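Local coordinates for protein probable hydrolase (Pseudomonas aeruginosa, PDB 3OM8) that probably hydrolyses ester or lactone bonds as an alpha/beta-hydrolase, perhaps acting as a 3-oxoadipate enol-lactonase, at residues P115-N125 against E208-D219. Residues are numbered along the deposited sequence; the frame is centred on the assembly and turned at random.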
loop_
_atom_site.group_PDB
_atom_site.type_symbol
_atom_site.label_atom_id
_atom_site.label_comp_id
_atom_site.label_asym_id
_atom_site.label_seq_id
_atom_site.Cartn_x
_atom_site.Cartn_y
_atom_site.Cartn_z
ATOM N N PRO B 115 -4.931 11.324 23.662
ATOM C CA PRO B 115 -5.258 11.794 22.310
ATOM C C PRO B 115 -5.244 13.315 22.229
ATOM O O PRO B 115 -4.810 13.871 21.226
ATOM C CB PRO B 115 -6.680 11.265 22.079
ATOM C CG PRO B 115 -7.212 10.944 23.434
ATOM C CD PRO B 115 -6.028 10.543 24.259
ATOM N N GLN B 116 -5.701 13.970 23.292
ATOM C CA GLN B 116 -5.777 15.424 23.339
ATOM C C GLN B 116 -4.411 16.115 23.200
ATOM O O GLN B 116 -4.345 17.329 22.989
ATOM C CB GLN B 116 -6.464 15.870 24.635
ATOM C CG GLN B 116 -5.592 15.764 25.889
ATOM C CD GLN B 116 -5.515 14.353 26.473
ATOM O OE1 GLN B 116 -6.115 13.408 25.953
ATOM N NE2 GLN B 116 -4.775 14.212 27.572
ATOM N N ARG B 117 -3.330 15.346 23.329
ATOM C CA ARG B 117 -1.973 15.881 23.192
ATOM C C ARG B 117 -1.421 15.675 21.776
ATOM O O ARG B 117 -0.353 16.199 21.442
ATOM C CB ARG B 117 -1.018 15.217 24.196
ATOM C CG ARG B 117 -1.471 15.217 25.667
ATOM C CD ARG B 117 -1.643 16.620 26.232
ATOM N NE ARG B 117 -0.418 17.413 26.189
ATOM C CZ ARG B 117 0.440 17.520 27.196
ATOM N NH1 ARG B 117 0.217 16.868 28.331
ATOM N NH2 ARG B 117 1.529 18.268 27.065
ATOM N N ILE B 118 -2.146 14.909 20.955
ATOM C CA ILE B 118 -1.689 14.552 19.612
ATOM C C ILE B 118 -2.529 15.193 18.493
ATOM O O ILE B 118 -3.762 15.104 18.490
ATOM C CB ILE B 118 -1.705 13.019 19.388
ATOM C CG1 ILE B 118 -0.860 12.290 20.429
ATOM C CG2 ILE B 118 -1.227 12.691 17.981
ATOM C CD1 ILE B 118 0.620 12.655 20.419
ATOM N N GLU B 119 -1.853 15.834 17.544
ATOM C CA GLU B 119 -2.519 16.372 16.356
ATOM C C GLU B 119 -2.632 15.263 15.325
ATOM O O GLU B 119 -3.564 14.459 15.367
ATOM C CB GLU B 119 -1.731 17.549 15.774
ATOM C CG GLU B 119 -2.461 18.890 15.802
ATOM C CD GLU B 119 -3.556 18.974 14.766
ATOM O OE1 GLU B 119 -4.453 18.107 14.776
ATOM O OE2 GLU B 119 -3.522 19.908 13.937
ATOM N N ARG B 120 -1.669 15.203 14.411
ATOM C CA ARG B 120 -1.634 14.120 13.435
ATOM C C ARG B 120 -0.582 13.066 13.779
ATOM O O ARG B 120 0.465 13.373 14.359
ATOM C CB ARG B 120 -1.442 14.672 12.026
ATOM C CG ARG B 120 -2.610 15.562 11.601
ATOM C CD ARG B 120 -2.528 16.030 10.153
ATOM N NE ARG B 120 -3.480 17.115 9.921
ATOM C CZ ARG B 120 -3.626 17.768 8.770
ATOM N NH1 ARG B 120 -4.518 18.740 8.683
ATOM N NH2 ARG B 120 -2.888 17.454 7.710
ATOM N N LEU B 121 -0.870 11.820 13.425
ATOM C CA LEU B 121 -0.036 10.703 13.843
ATOM C C LEU B 121 0.546 9.950 12.650
ATOM O O LEU B 121 -0.184 9.517 11.754
ATOM C CB LEU B 121 -0.851 9.758 14.729
ATOM C CG LEU B 121 -0.224 8.497 15.308
ATOM C CD1 LEU B 121 0.843 8.834 16.389
ATOM C CD2 LEU B 121 -1.338 7.620 15.885
ATOM N N VAL B 122 1.869 9.821 12.634
ATOM C CA VAL B 122 2.553 8.985 11.652
ATOM C C VAL B 122 3.212 7.791 12.351
ATOM O O VAL B 122 3.875 7.944 13.382
ATOM C CB VAL B 122 3.603 9.771 10.857
ATOM C CG1 VAL B 122 4.157 8.915 9.717
ATOM C CG2 VAL B 122 2.989 11.063 10.298
ATOM N N LEU B 123 3.002 6.605 11.788
ATOM C CA LEU B 123 3.504 5.364 12.345
ATOM C C LEU B 123 4.339 4.672 11.283
ATOM O O LEU B 123 3.794 4.141 10.317
ATOM C CB LEU B 123 2.327 4.472 12.725
ATOM C CG LEU B 123 1.306 5.128 13.650
ATOM C CD1 LEU B 123 0.117 4.211 13.894
ATOM C CD2 LEU B 123 1.969 5.514 14.968
ATOM N N ALA B 124 5.657 4.686 11.447
ATOM C CA ALA B 124 6.551 4.120 10.442
ATOM C C ALA B 124 7.116 2.776 10.886
ATOM O O ALA B 124 7.560 2.631 12.024
ATOM C CB ALA B 124 7.684 5.088 10.134
ATOM N N ASN B 125 7.105 1.801 9.982
ATOM C CA ASN B 125 7.700 0.503 10.241
ATOM C C ASN B 125 7.432 0.068 11.679
ATOM O O ASN B 125 8.356 -0.063 12.492
ATOM C CB ASN B 125 9.207 0.572 9.994
ATOM C CG ASN B 125 9.553 0.944 8.558
ATOM O OD1 ASN B 125 9.743 0.070 7.713
ATOM N ND2 ASN B 125 9.664 2.242 8.288
ATOM N N GLU B 208 -8.908 8.169 17.155
ATOM C CA GLU B 208 -9.596 9.170 16.345
ATOM C C GLU B 208 -8.679 10.301 15.877
ATOM O O GLU B 208 -9.157 11.357 15.467
ATOM C CB GLU B 208 -10.821 9.734 17.081
ATOM C CG GLU B 208 -10.603 10.083 18.553
ATOM C CD GLU B 208 -9.872 11.405 18.757
ATOM O OE1 GLU B 208 -10.536 12.461 18.800
ATOM O OE2 GLU B 208 -8.632 11.386 18.892
ATOM N N ARG B 209 -7.368 10.079 15.938
ATOM C CA ARG B 209 -6.416 11.005 15.334
ATOM C C ARG B 209 -6.191 10.606 13.871
ATOM O O ARG B 209 -6.194 9.416 13.536
ATOM C CB ARG B 209 -5.069 11.009 16.080
ATOM C CG ARG B 209 -5.141 11.272 17.595
ATOM C CD ARG B 209 -6.188 12.323 17.949
ATOM N NE ARG B 209 -5.918 13.586 17.287
ATOM C CZ ARG B 209 -6.845 14.390 16.781
ATOM N NH1 ARG B 209 -6.472 15.515 16.195
ATOM N NH2 ARG B 209 -8.135 14.084 16.861
ATOM N N PRO B 210 -5.997 11.600 12.990
ATOM C CA PRO B 210 -5.645 11.262 11.610
ATOM C C PRO B 210 -4.335 10.506 11.613
ATOM O O PRO B 210 -3.369 10.983 12.191
ATOM C CB PRO B 210 -5.453 12.630 10.947
ATOM C CG PRO B 210 -6.267 13.568 11.784
ATOM C CD PRO B 210 -6.121 13.053 13.191
ATOM N N THR B 211 -4.306 9.349 10.969
ATOM C CA THR B 211 -3.146 8.487 11.016
ATOM C C THR B 211 -2.608 8.113 9.641
ATOM O O THR B 211 -3.347 7.637 8.791
ATOM C CB THR B 211 -3.488 7.186 11.756
ATOM O OG1 THR B 211 -4.005 7.499 13.055
ATOM C CG2 THR B 211 -2.256 6.317 11.885
ATOM N N LEU B 212 -1.310 8.315 9.438
ATOM C CA LEU B 212 -0.610 7.767 8.282
ATOM C C LEU B 212 0.281 6.609 8.735
ATOM O O LEU B 212 1.036 6.744 9.695
ATOM C CB LEU B 212 0.258 8.833 7.619
ATOM C CG LEU B 212 1.241 8.320 6.566
ATOM C CD1 LEU B 212 0.480 7.747 5.363
ATOM C CD2 LEU B 212 2.184 9.430 6.103
ATOM N N VAL B 213 0.189 5.478 8.042
ATOM C CA VAL B 213 1.043 4.330 8.316
ATOM C C VAL B 213 2.005 4.084 7.157
ATOM O O VAL B 213 1.576 3.899 6.017
ATOM C CB VAL B 213 0.223 3.052 8.514
ATOM C CG1 VAL B 213 1.147 1.877 8.801
ATOM C CG2 VAL B 213 -0.782 3.227 9.623
ATOM N N ILE B 214 3.301 4.086 7.456
ATOM C CA ILE B 214 4.336 3.745 6.485
ATOM C C ILE B 214 4.858 2.345 6.787
ATOM O O ILE B 214 5.178 2.036 7.940
ATOM C CB ILE B 214 5.489 4.762 6.532
ATOM C CG1 ILE B 214 4.946 6.174 6.287
ATOM C CG2 ILE B 214 6.568 4.403 5.515
ATOM C CD1 ILE B 214 5.976 7.259 6.372
ATOM N N ALA B 215 4.919 1.491 5.769
ATOM C CA ALA B 215 5.381 0.114 5.953
ATOM C C ALA B 215 6.436 -0.265 4.924
ATOM O O ALA B 215 6.491 0.318 3.845
ATOM C CB ALA B 215 4.217 -0.863 5.900
ATOM N N GLY B 216 7.282 -1.229 5.271
ATOM C CA GLY B 216 8.326 -1.694 4.380
ATOM C C GLY B 216 7.941 -3.059 3.861
ATOM O O GLY B 216 7.616 -3.949 4.636
ATOM N N ALA B 217 7.950 -3.225 2.545
ATOM C CA ALA B 217 7.515 -4.479 1.947
ATOM C C ALA B 217 8.367 -5.664 2.390
ATOM O O ALA B 217 7.888 -6.794 2.430
ATOM C CB ALA B 217 7.526 -4.373 0.426
ATOM N N TYR B 218 9.637 -5.405 2.687
ATOM C CA TYR B 218 10.577 -6.475 3.019
ATOM C C TYR B 218 10.977 -6.515 4.514
ATOM O O TYR B 218 12.007 -7.083 4.895
ATOM C CB TYR B 218 11.812 -6.359 2.135
ATOM C CG TYR B 218 11.495 -6.281 0.653
ATOM C CD1 TYR B 218 11.043 -7.400 -0.040
ATOM C CD2 TYR B 218 11.674 -5.106 -0.052
ATOM C CE1 TYR B 218 10.763 -7.348 -1.384
ATOM C CE2 TYR B 218 11.391 -5.034 -1.419
ATOM C CZ TYR B 218 10.932 -6.160 -2.074
ATOM O OH TYR B 218 10.656 -6.117 -3.421
ATOM N N ASP B 219 10.136 -5.920 5.348
ATOM C CA ASP B 219 10.416 -5.757 6.765
ATOM C C ASP B 219 10.139 -7.074 7.486
ATOM O O ASP B 219 9.024 -7.604 7.404
ATOM C CB ASP B 219 9.508 -4.653 7.315
ATOM C CG ASP B 219 10.024 -4.048 8.602
ATOM O OD1 ASP B 219 10.816 -4.708 9.290
ATOM O OD2 ASP B 219 9.620 -2.913 8.929
#
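Arg209 folds back on itself and drives its guanidinium into the corner where the chain turns at Glu119 and Arg120, so that NE faces two successive carbonyls. Its bond from NE to Ile118 O is 2.9 Å long but bent (130° at the hydrogen), with NE above the carbonyl plane; those from NE and NH1 to Glu119 O are weak. Bends at chi2 (-39°) and chi3 (-59°) curl the chain so that Pro210 CD lies over one guanidinium face. Carboxylates meet the group at its edge: Glu119 OE1 forms a salt bridge with NH1 at 3.6 Å, and Glu208 OE2 forms a long salt bridge with NH2, its hydrogen bond weak, while also touching Pro115 CB. Beyond this corner, strands 121-124 and 211-216 run parallel as neighbours in the central sheet of the alpha/beta-hydrolase fold. Five backbone bonds join the two chain segments, from Leu121 N to Pro210 O (2.9 Å) through to Asn125 N to Ile214 O (2.8 Å). On one face Val122 CG1 touches both Leu212 CD2 (4.1 Å) and Ile214 CD1 (4.2 Å); helix 253-264 packs here, Phe263 against Val122 and Leu212, Phe256 against Ile214. On the other, Leu123 CD1 reaches obliquely to Thr211 CG2 at 3.8 Å; Thr211 OG1 hydrogen-bonds back to Arg209 O. Asp219 follows strand 211-216 through a type I turn, and its OD2 is hydrogen-bonded to His246 ND1 and Thr222 OG1, consistent with the acid of a Ser101-His246-Asp219 triad. The chemistry thus divides along the strands: a charged network gathers at their N-terminal ends, while the probable catalytic carboxylate is held past the C-terminal end of strand 211-216.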